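Local atomic coordinates of glycosylation Associate Protein 1 (Streptococcus agalactiae serotype V, PDB entry 6OYC), a protein that probably takes part, in a complex with its Gap2 and Gap3 partners, in the glycosylation and accessory Sec-dependent export of a streptococcal surface glycoprotein. Residues 255-260 with 279-284. Numbering follows the deposited sequence.
Sequences VFSERN and ICDRLD. With SO4 (sulfate ion), chain J.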
loop_
_atom_site.group_PDB
_atom_site.type_symbol
_atom_site.label_atom_id
_atom_site.label_comp_id
_atom_site.label_asym_id
_atom_site.label_seq_id
_atom_site.Cartn_x
_atom_site.Cartn_y
_atom_site.Cartn_z
ATOM N N VAL A 255 -3.000 12.304 10.135
ATOM C CA VAL A 255 -4.191 11.483 10.293
ATOM C C VAL A 255 -4.637 11.030 8.898
ATOM O O VAL A 255 -4.857 11.859 8.005
ATOM C CB VAL A 255 -5.302 12.263 11.018
ATOM C CG1 VAL A 255 -6.657 11.539 10.910
ATOM C CG2 VAL A 255 -4.929 12.509 12.461
ATOM N N PHE A 256 -4.776 9.717 8.712
ATOM C CA PHE A 256 -5.083 9.130 7.410
ATOM C C PHE A 256 -6.299 8.228 7.556
ATOM O O PHE A 256 -6.252 7.224 8.280
ATOM C CB PHE A 256 -3.884 8.346 6.878
ATOM C CG PHE A 256 -4.023 7.937 5.439
ATOM C CD1 PHE A 256 -4.281 8.888 4.455
ATOM C CD2 PHE A 256 -3.888 6.602 5.063
ATOM C CE1 PHE A 256 -4.394 8.518 3.119
ATOM C CE2 PHE A 256 -4.011 6.216 3.719
ATOM C CZ PHE A 256 -4.263 7.176 2.748
ATOM N N SER A 257 -7.382 8.579 6.866
ATOM C CA SER A 257 -8.674 7.941 7.117
ATOM C C SER A 257 -8.647 6.421 6.902
ATOM O O SER A 257 -9.383 5.696 7.580
ATOM C CB SER A 257 -9.740 8.583 6.234
ATOM O OG SER A 257 -9.426 8.408 4.858
ATOM N N GLU A 258 -7.823 5.909 5.974
ATOM C CA GLU A 258 -7.792 4.460 5.772
ATOM C C GLU A 258 -7.225 3.732 6.991
ATOM O O GLU A 258 -7.612 2.597 7.262
ATOM C CB GLU A 258 -6.981 4.117 4.524
ATOM C CG GLU A 258 -6.853 2.615 4.217
ATOM C CD GLU A 258 -5.730 2.294 3.207
ATOM O OE1 GLU A 258 -6.029 1.711 2.136
ATOM O OE2 GLU A 258 -4.547 2.623 3.481
ATOM N N ARG A 259 -6.320 4.374 7.735
ATOM C CA ARG A 259 -5.652 3.824 8.915
ATOM C C ARG A 259 -6.308 4.241 10.225
ATOM O O ARG A 259 -6.367 3.453 11.164
ATOM C CB ARG A 259 -4.193 4.282 8.947
ATOM C CG ARG A 259 -3.404 3.836 10.160
ATOM C CD ARG A 259 -1.960 4.353 10.096
ATOM N NE ARG A 259 -1.893 5.809 10.223
ATOM C CZ ARG A 259 -1.501 6.631 9.250
ATOM N NH1 ARG A 259 -1.118 6.146 8.069
ATOM N NH2 ARG A 259 -1.481 7.945 9.461
ATOM N N ASN A 260 -6.818 5.455 10.318
ATOM C CA ASN A 260 -7.164 6.019 11.604
ATOM C C ASN A 260 -8.667 6.011 11.827
ATOM O O ASN A 260 -9.437 6.399 10.946
ATOM C CB ASN A 260 -6.591 7.427 11.717
ATOM C CG ASN A 260 -5.075 7.404 11.759
ATOM O OD1 ASN A 260 -4.395 8.108 11.003
ATOM N ND2 ASN A 260 -4.535 6.544 12.618
ATOM N N ILE A 279 -2.041 17.204 10.074
ATOM C CA ILE A 279 -2.391 16.982 8.675
ATOM C C ILE A 279 -3.454 15.897 8.611
ATOM O O ILE A 279 -3.351 14.883 9.318
ATOM C CB ILE A 279 -1.179 16.528 7.838
ATOM C CG1 ILE A 279 -0.085 17.582 7.780
ATOM C CG2 ILE A 279 -1.629 16.142 6.420
ATOM C CD1 ILE A 279 1.231 16.997 7.298
ATOM N N CYS A 280 -4.444 16.068 7.736
ATOM C CA CYS A 280 -5.211 14.887 7.361
ATOM C C CYS A 280 -5.645 14.959 5.907
ATOM O O CYS A 280 -5.616 16.015 5.263
ATOM C CB CYS A 280 -6.429 14.659 8.259
ATOM S SG CYS A 280 -7.402 16.086 8.431
ATOM N N ASP A 281 -6.031 13.794 5.400
ATOM C CA ASP A 281 -6.468 13.644 4.023
ATOM C C ASP A 281 -7.938 14.004 3.818
ATOM O O ASP A 281 -8.379 14.104 2.669
ATOM C CB ASP A 281 -6.217 12.203 3.552
ATOM C CG ASP A 281 -6.996 11.173 4.356
ATOM O OD1 ASP A 281 -7.029 11.265 5.599
ATOM O OD2 ASP A 281 -7.599 10.266 3.748
ATOM N N ARG A 282 -8.715 14.208 4.872
ATOM C CA ARG A 282 -10.146 14.391 4.668
ATOM C C ARG A 282 -10.644 15.682 5.305
ATOM O O ARG A 282 -10.207 16.066 6.397
ATOM C CB ARG A 282 -10.922 13.189 5.199
ATOM C CG ARG A 282 -10.843 11.978 4.262
ATOM C CD ARG A 282 -11.823 10.929 4.705
ATOM N NE ARG A 282 -13.174 11.470 4.669
ATOM C CZ ARG A 282 -14.020 11.255 3.670
ATOM N NH1 ARG A 282 -13.640 10.492 2.658
ATOM N NH2 ARG A 282 -15.232 11.797 3.687
ATOM N N LEU A 283 -11.568 16.343 4.600
ATOM C CA LEU A 283 -12.114 17.610 5.080
ATOM C C LEU A 283 -13.074 17.403 6.246
ATOM O O LEU A 283 -13.062 18.192 7.199
ATOM C CB LEU A 283 -12.803 18.353 3.939
ATOM C CG LEU A 283 -11.870 19.060 2.956
ATOM C CD1 LEU A 283 -12.671 19.751 1.872
ATOM C CD2 LEU A 283 -11.012 20.060 3.676
ATOM N N ASP A 284 -13.903 16.352 6.210
ATOM C CA ASP A 284 -14.805 16.110 7.338
ATOM C C ASP A 284 -14.018 15.813 8.616
ATOM O O ASP A 284 -14.292 16.397 9.673
ATOM C CB ASP A 284 -15.823 14.991 7.034
ATOM C CG ASP A 284 -15.204 13.742 6.379
ATOM O OD1 ASP A 284 -13.968 13.655 6.250
ATOM O OD2 ASP A 284 -15.966 12.823 5.992
HETATM S S SO4 J . -5.638 4.373 15.605
HETATM O O1 SO4 J . -4.220 4.741 15.677
HETATM O O2 SO4 J . -6.247 4.408 16.937
HETATM O O3 SO4 J . -6.346 5.329 14.729
HETATM O O4 SO4 J . -5.765 3.026 15.014
#
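Asp281 grips Ser257 with both carboxylate oxygens, a small example of how an acidic side chain can order the loop leaving a neighbouring strand. Its OD1 accepts a hydrogen bond from the backbone N-H of Ser257, N to OD1 3.0 Å, from the syn side but 27° out of the carboxylate plane, while OD2 takes the hydroxyl OG of Ser257 on its syn lone pair at 2.8 Å. Ser257 OG stands between its own backbone N and carbonyl carbon (chi1 61°), which lets amide and hydroxyl reach the same carboxylate. The Phe256 side chain crosses that of Asp281 at about a right angle, ring and carboxylate planes 44° apart, with Phe256 CD1 3.5 Å from Asp281 CG.

Next to these bonds along the chain, the parallel strands 250-255 and 277-280 end side by side in a Rossmann-like sheet, consistent with the protein's GT-B-type family. Val255 joins the strand ends: its N donates almost straight to Ile279 O at 2.7 Å, its O accepts a weak bond from Asp281 N, and its CB packs against Cys280 CB on a shared sheet face, towards helix 283-292. Beyond Asp281, Arg282 CD lies 3.5 Å from Ser257 CB, while its guanidinium holds Asp284 side-on through NE and NH2.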